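Local coordinates for cellulosomal scaffoldin (Acetivibrio cellulolyticus, PDB 3ZUC), which binds crystalline cellulose through this family 3b carbohydrate-binding module, one piece of a large secreted scaffoldin that organises the cellulosome, at residues L6-F11 and F26-T31; K42-F47 and K138-S143. All blocks are in the same frame, centred on the assembly; numbering follows the deposited sequence. Where two conformers were deposited one is given.

Contact 1 and contact 2 sit in the two facing antiparallel sheets of a beta sandwich, their centres 11 Å apart, and they meet in the core between those sheets. The inward side chains of contact 1 press on those of contact 2: Phe10 CZ comes to 3.3 Å from Tyr45 CE2, Phe26 CG to 3.8 Å from Leu43 CD1, and Val8 CG2 to 3.9 Å from Ala141 CB. The outer face of contact 2, away from contact 1, holds an ethanediol beside Tyr46 and His44. Contact 2 lies nearer the calcium ion, about 8 Å from the Tyr45 side chain and 13 Å from that of Phe10. The Thr31 side chain is about 9 Å from the nickel ion.

Contact 1: residues L6-F11 and F26-T31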
loop_
_atom_site.group_PDB
_atom_site.type_symbol
_atom_site.label_atom_id
_atom_site.label_comp_id
_atom_site.label_asym_id
_atom_site.label_seq_id
_atom_site.Cartn_x
_atom_site.Cartn_y
_atom_site.Cartn_z
ATOM N N LEU A 6 13.019 -6.835 -0.835
ATOM C CA LEU A 6 11.582 -6.858 -1.041
ATOM C C LEU A 6 11.261 -6.040 -2.290
ATOM O O LEU A 6 11.412 -4.819 -2.292
ATOM C CB LEU A 6 10.849 -6.269 0.168
ATOM C CG LEU A 6 9.348 -6.538 0.136
ATOM C CD1 LEU A 6 9.088 -8.003 0.448
ATOM C CD2 LEU A 6 8.616 -5.618 1.092
ATOM N N LYS A 7 10.817 -6.725 -3.339
ATOM C CA LYS A 7 10.370 -6.070 -4.552
ATOM C C LYS A 7 8.869 -5.807 -4.421
ATOM O O LYS A 7 8.108 -6.687 -4.000
ATOM C CB LYS A 7 10.660 -6.972 -5.750
ATOM C CG LYS A 7 10.219 -6.414 -7.085
ATOM C CD LYS A 7 10.675 -7.308 -8.216
ATOM C CE LYS A 7 9.489 -7.907 -8.968
ATOM N NZ LYS A 7 9.875 -8.834 -10.079
ATOM N N VAL A 8 8.449 -4.609 -4.818
ATOM C CA VAL A 8 7.080 -4.176 -4.660
ATOM C C VAL A 8 6.490 -3.870 -6.023
ATOM O O VAL A 8 7.024 -3.060 -6.785
ATOM C CB VAL A 8 6.998 -2.931 -3.743
ATOM C CG1 VAL A 8 5.550 -2.526 -3.552
ATOM C CG2 VAL A 8 7.671 -3.216 -2.411
ATOM N N GLU A 9 5.402 -4.544 -6.347
ATOM C CA GLU A 9 4.627 -4.262 -7.538
ATOM C C GLU A 9 3.226 -3.816 -7.095
ATOM O O GLU A 9 2.790 -4.120 -5.973
ATOM C CB GLU A 9 4.517 -5.509 -8.404
ATOM C CG GLU A 9 5.808 -6.051 -8.944
ATOM C CD GLU A 9 5.566 -7.446 -9.468
ATOM O OE1 GLU A 9 5.599 -8.397 -8.673
ATOM O OE2 GLU A 9 5.248 -7.592 -10.664
ATOM N N PHE A 10 2.507 -3.151 -7.992
ATOM C CA PHE A 10 1.290 -2.494 -7.600
ATOM C C PHE A 10 0.371 -2.295 -8.801
ATOM O O PHE A 10 0.854 -2.084 -9.917
ATOM C CB PHE A 10 1.627 -1.103 -7.014
ATOM C CG PHE A 10 0.417 -0.369 -6.489
ATOM C CD1 PHE A 10 -0.099 -0.683 -5.247
ATOM C CD2 PHE A 10 -0.237 0.572 -7.260
ATOM C CE1 PHE A 10 -1.255 -0.093 -4.790
ATOM C CE2 PHE A 10 -1.389 1.174 -6.788
ATOM C CZ PHE A 10 -1.884 0.815 -5.563
ATOM N N PHE A 11 -0.942 -2.278 -8.555
ATOM C CA PHE A 11 -1.897 -1.639 -9.456
ATOM C C PHE A 11 -3.158 -1.324 -8.671
ATOM O O PHE A 11 -3.343 -1.779 -7.540
ATOM C CB PHE A 11 -2.186 -2.445 -10.742
ATOM C CG PHE A 11 -3.032 -3.696 -10.579
ATOM C CD1 PHE A 11 -2.512 -4.850 -10.032
ATOM C CD2 PHE A 11 -4.325 -3.727 -11.055
ATOM C CE1 PHE A 11 -3.257 -6.016 -9.944
ATOM C CE2 PHE A 11 -5.090 -4.887 -10.971
ATOM C CZ PHE A 11 -4.555 -6.033 -10.426
ATOM N N PHE A 26 -1.121 -4.747 -3.915
ATOM C CA PHE A 26 0.313 -4.885 -3.888
ATOM C C PHE A 26 0.711 -6.339 -4.103
ATOM O O PHE A 26 0.029 -7.251 -3.629
ATOM C CB PHE A 26 0.872 -4.502 -2.507
ATOM C CG PHE A 26 0.782 -3.044 -2.147
ATOM C CD1 PHE A 26 -0.352 -2.497 -1.601
ATOM C CD2 PHE A 26 1.885 -2.220 -2.322
ATOM C CE1 PHE A 26 -0.358 -1.115 -1.248
ATOM C CE2 PHE A 26 1.879 -0.894 -1.963
ATOM C CZ PHE A 26 0.775 -0.359 -1.445
ATOM N N ARG A 27 1.845 -6.558 -4.757
ATOM C CA ARG A 27 2.496 -7.863 -4.769
ATOM C C ARG A 27 3.901 -7.663 -4.246
ATOM O O ARG A 27 4.659 -6.848 -4.774
ATOM C CB ARG A 27 2.510 -8.502 -6.160
ATOM C CG ARG A 27 3.169 -9.892 -6.146
ATOM C CD ARG A 27 2.785 -10.728 -7.341
ATOM N NE ARG A 27 3.301 -10.157 -8.567
ATOM C CZ ARG A 27 2.915 -10.543 -9.773
ATOM N NH1 ARG A 27 1.990 -11.488 -9.905
ATOM N NH2 ARG A 27 3.452 -9.976 -10.835
ATOM N N LEU A 28 4.218 -8.394 -3.189
ATOM C CA LEU A 28 5.499 -8.295 -2.515
ATOM C C LEU A 28 6.286 -9.562 -2.781
ATOM O O LEU A 28 5.785 -10.652 -2.517
ATOM C CB LEU A 28 5.299 -8.148 -1.013
ATOM C CG LEU A 28 4.331 -7.048 -0.574
ATOM C CD1 LEU A 28 4.243 -7.033 0.946
ATOM C CD2 LEU A 28 4.667 -5.679 -1.160
ATOM N N THR A 29 7.520 -9.423 -3.269
ATOM C CA THR A 29 8.365 -10.572 -3.589
ATOM C C THR A 29 9.660 -10.501 -2.818
ATOM O O THR A 29 10.334 -9.471 -2.820
ATOM C CB THR A 29 8.678 -10.630 -5.098
ATOM O OG1 THR A 29 7.462 -10.664 -5.848
ATOM C CG2 THR A 29 9.504 -11.878 -5.452
ATOM N N ASN A 30 9.990 -11.592 -2.139
ATOM C CA ASN A 30 11.296 -11.719 -1.517
ATOM C C ASN A 30 12.285 -12.192 -2.578
ATOM O O ASN A 30 12.220 -13.330 -3.008
ATOM C CB ASN A 30 11.224 -12.708 -0.356
ATOM C CG ASN A 30 12.529 -12.846 0.373
ATOM O OD1 ASN A 30 13.571 -12.359 -0.070
ATOM N ND2 ASN A 30 12.492 -13.511 1.504
ATOM N N THR A 31 13.156 -11.291 -3.030
ATOM C CA THR A 31 14.090 -11.601 -4.107
ATOM C C THR A 31 15.424 -12.109 -3.583
ATOM O O THR A 31 16.369 -12.287 -4.348
ATOM C CB THR A 31 14.335 -10.363 -4.983
ATOM O OG1 THR A 31 14.926 -9.326 -4.198
ATOM C CG2 THR A 31 13.042 -9.861 -5.574
HETATM O O HOH W 1 6.763 -8.175 -6.304
#
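Phe10 drives the edge of its ring into the face of Phe26, with CD1 over the ring centre 3.7 Å above the plane. The centroids are 4.9 Å apart and the planes stand at 67°, an edge-to-face pair. Phe10 reaches this spot because its CG lies anti to the backbone N (chi1 -176°), which swings the ring across its partner. Val8 fills in beside it: CG1 sits in plane at the Phe26 edge, 3.9 Å from CD2 of that ring, and also touches Leu28 CD2. Further along, Leu6 brings CD1 to CB of Leu28. This side is buried and closely packed, with Trp149, Ile148 and Val139 covering Val8, Leu6 and Phe26.

Between the two faces runs the ladder itself, a regular antiparallel pairing of strands 6-12 and 24-30 in one sheet of the CBM3 jelly-roll sandwich. Lys7 with Thr29 and Glu9 with Arg27 are the hydrogen-bonded pairs, each joined by two backbone bonds.

The opposite face carries Lys7, Glu9, Arg27 and Thr29, and here polar groups and water replace the hydrocarbon. Arg27 grips the Glu9 carboxylate side-on with two nitrogens: NE reaches OE1 at 2.9 Å and NH2 reaches OE2 at 3.0 Å. Both acceptors lie close to the guanidinium plane, but the two flat groups are turned 39° apart, and NE meets OE1 from above the carboxylate. A bend at chi3 turns the arginine chain toward its partner. A water lies 2.6 Å from Glu9 OE1 and within bonding distance of Arg27 O and Thr29 OG1; with more acceptors around it than protons to give, it probably shares these bonds. Tyr133 packs on both Glu9 and Arg27. Toward the exposed turn the cover thins to Lys7 CB against Thr31 CG2, 3.7 Å apart.

Contact 2: residues K42-F47 and K138-S143; sequences KLHYYF and KVTAYS. With EDO (1,2-ethanediol), chain C.
Strands 42-47 and 140-143 run antiparallel at 158°, with Lys42-Tyr142 and His44-Thr140 as hydrogen-bonded pairs; the last bond of the ladder, Thr140 N to His44 O, is long at 3.3 Å. On the face that carries His44, Thr140 and Tyr142, the tyrosine ring leans over the imidazole, its CE1 above the centre of that ring, with the planes at 42°. Both ring nitrogens of His44 are engaged: ND1 donates an almost straight bond in the ring plane to Tyr46 OH (2.8 Å), and NE2 is hydrogen-bonded to Glu88, while Tyr86 stacks on the ring. Thr140, with OG1 between the backbone N and the carbonyl carbon (chi1 57°), points that hydroxyl at Tyr142 OH and donates to it at 2.9 Å. The Tyr142 hydroxyl also bonds to Glu152. An ethanediol, probably from the crystallisation liquor, sits on this cluster, its O2 hydrogen-bonded to Tyr46 OH at 2.6 Å; the diol also bonds to Glu152. The other face is largely apolar: Leu43 CD2 lies 3.7 Å from Ala141 CB, and Val139 CG1 approaches the Tyr45 ring at CD2, the Tyr45 hydroxyl, bonded to Asn12, being the polar exception. The outer cluster of rings and polar groups is consistent with the shallow groove that family 3 modules carry on the sheet opposite the flat cellulose-binding one.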
loop_
_atom_site.group_PDB
_atom_site.type_symbol
_atom_site.label_atom_id
_atom_site.label_comp_id
_atom_site.label_asym_id
_atom_site.label_seq_id
_atom_site.Cartn_x
_atom_site.Cartn_y
_atom_site.Cartn_z
ATOM N N LYS A 42 6.049 -2.330 6.350
ATOM C CA LYS A 42 4.940 -1.400 6.174
ATOM C C LYS A 42 4.878 -0.993 4.706
ATOM O O LYS A 42 5.898 -1.036 4.000
ATOM C CB LYS A 42 5.110 -0.141 7.050
ATOM C CG LYS A 42 5.317 -0.443 8.546
ATOM C CD LYS A 42 5.586 0.783 9.403
ATOM C CE LYS A 42 5.729 0.392 10.881
ATOM N NZ LYS A 42 6.303 1.482 11.709
ATOM N N LEU A 43 3.693 -0.576 4.267
ATOM C CA LEU A 43 3.484 -0.072 2.913
ATOM C C LEU A 43 2.767 1.264 2.995
ATOM O O LEU A 43 1.903 1.438 3.851
ATOM C CB LEU A 43 2.603 -1.032 2.090
ATOM C CG LEU A 43 3.021 -2.497 2.107
ATOM C CD1 LEU A 43 1.964 -3.365 1.461
ATOM C CD2 LEU A 43 4.365 -2.684 1.438
ATOM N N HIS A 44 3.092 2.200 2.099
ATOM C CA HIS A 44 2.358 3.460 1.997
ATOM C C HIS A 44 1.743 3.666 0.610
ATOM O O HIS A 44 2.378 3.401 -0.417
ATOM C CB HIS A 44 3.244 4.689 2.242
ATOM C CG HIS A 44 3.726 4.842 3.638
ATOM N ND1 HIS A 44 4.581 5.859 4.005
ATOM C CD2 HIS A 44 3.467 4.135 4.754
ATOM C CE1 HIS A 44 4.844 5.761 5.298
ATOM N NE2 HIS A 44 4.178 4.721 5.778
ATOM N N TYR A 45 0.536 4.209 0.638
ATOM C CA TYR A 45 -0.180 4.688 -0.548
ATOM C C TYR A 45 -0.540 6.156 -0.301
ATOM O O TYR A 45 -1.258 6.456 0.661
ATOM C CB TYR A 45 -1.433 3.857 -0.798
ATOM C CG TYR A 45 -2.168 4.217 -2.066
ATOM C CD1 TYR A 45 -3.130 5.217 -2.086
ATOM C CD2 TYR A 45 -1.874 3.571 -3.266
ATOM C CE1 TYR A 45 -3.788 5.560 -3.261
ATOM C CE2 TYR A 45 -2.517 3.907 -4.442
ATOM C CZ TYR A 45 -3.482 4.895 -4.438
ATOM O OH TYR A 45 -4.116 5.167 -5.634
ATOM N N TYR A 46 -0.038 7.051 -1.145
ATOM C CA TYR A 46 -0.159 8.497 -0.980
ATOM C C TYR A 46 -1.249 9.074 -1.877
ATOM O O TYR A 46 -1.360 8.715 -3.056
ATOM C CB TYR A 46 1.175 9.157 -1.356
ATOM C CG TYR A 46 2.329 8.760 -0.475
ATOM C CD1 TYR A 46 2.566 9.434 0.716
ATOM C CD2 TYR A 46 3.173 7.708 -0.802
ATOM C CE1 TYR A 46 3.600 9.095 1.557
ATOM C CE2 TYR A 46 4.216 7.356 0.032
ATOM C CZ TYR A 46 4.435 8.042 1.215
ATOM O OH TYR A 46 5.496 7.679 2.021
ATOM N N PHE A 47 -2.029 9.998 -1.327
ATOM C CA PHE A 47 -3.167 10.519 -2.050
ATOM C C PHE A 47 -3.574 11.884 -1.505
ATOM O O PHE A 47 -3.119 12.310 -0.440
ATOM C CB PHE A 47 -4.344 9.510 -1.985
ATOM C CG PHE A 47 -4.879 9.255 -0.595
ATOM C CD1 PHE A 47 -4.245 8.376 0.279
ATOM C CD2 PHE A 47 -6.054 9.868 -0.158
ATOM C CE1 PHE A 47 -4.754 8.135 1.546
ATOM C CE2 PHE A 47 -6.564 9.623 1.096
ATOM C CZ PHE A 47 -5.921 8.750 1.957
ATOM N N LYS A 138 5.967 4.830 -6.917
ATOM C CA LYS A 138 5.121 5.858 -6.309
ATOM C C LYS A 138 4.329 5.323 -5.118
ATOM O O LYS A 138 3.582 6.080 -4.507
ATOM C CB LYS A 138 4.188 6.479 -7.344
ATOM C CG LYS A 138 4.898 7.093 -8.527
ATOM C CD LYS A 138 5.887 8.121 -8.098
ATOM C CE LYS A 138 6.507 8.860 -9.299
ATOM N NZ LYS A 138 7.399 8.068 -10.169
ATOM N N VAL A 139 4.496 4.047 -4.795
ATOM C CA VAL A 139 4.179 3.515 -3.471
ATOM C C VAL A 139 5.506 3.208 -2.782
ATOM O O VAL A 139 6.516 2.987 -3.454
ATOM C CB VAL A 139 3.258 2.267 -3.520
ATOM C CG1 VAL A 139 1.890 2.649 -4.033
ATOM C CG2 VAL A 139 3.879 1.140 -4.365
ATOM N N THR A 140 5.496 3.221 -1.459
ATOM C CA THR A 140 6.714 2.947 -0.708
ATOM C C THR A 140 6.534 1.768 0.225
ATOM O O THR A 140 5.405 1.415 0.616
ATOM C CB THR A 140 7.213 4.193 0.046
ATOM O OG1 THR A 140 6.150 4.628 0.893
ATOM C CG2 THR A 140 7.629 5.309 -0.909
ATOM N N ALA A 141 7.656 1.157 0.588
ATOM C CA ALA A 141 7.662 0.106 1.595
ATOM C C ALA A 141 8.823 0.336 2.535
ATOM O O ALA A 141 9.810 1.002 2.187
ATOM C CB ALA A 141 7.786 -1.283 0.969
ATOM N N TYR A 142 8.681 -0.236 3.721
ATOM C CA TYR A 142 9.578 -0.038 4.850
ATOM C C TYR A 142 9.827 -1.359 5.533
ATOM O O TYR A 142 8.938 -2.221 5.566
ATOM C CB TYR A 142 8.945 0.921 5.891
ATOM C CG TYR A 142 8.548 2.229 5.270
ATOM C CD1 TYR A 142 7.369 2.330 4.543
ATOM C CD2 TYR A 142 9.374 3.344 5.328
ATOM C CE1 TYR A 142 7.042 3.475 3.863
ATOM C CE2 TYR A 142 9.042 4.516 4.673
ATOM C CZ TYR A 142 7.881 4.568 3.910
ATOM O OH TYR A 142 7.542 5.669 3.189
ATOM N N SER A 143 11.016 -1.491 6.124
ATOM C CA SER A 143 11.324 -2.535 7.075
ATOM C C SER A 143 11.567 -1.877 8.426
ATOM O O SER A 143 11.331 -0.680 8.587
ATOM C CB SER A 143 12.578 -3.288 6.648
ATOM O OG SER A 143 13.681 -2.453 6.801
HETATM C C1 EDO C . 6.598 9.503 5.622
HETATM O O1 EDO C . 6.892 8.121 5.448
HETATM C C2 EDO C . 5.743 10.001 4.473
HETATM O O2 EDO C . 6.424 9.805 3.228
#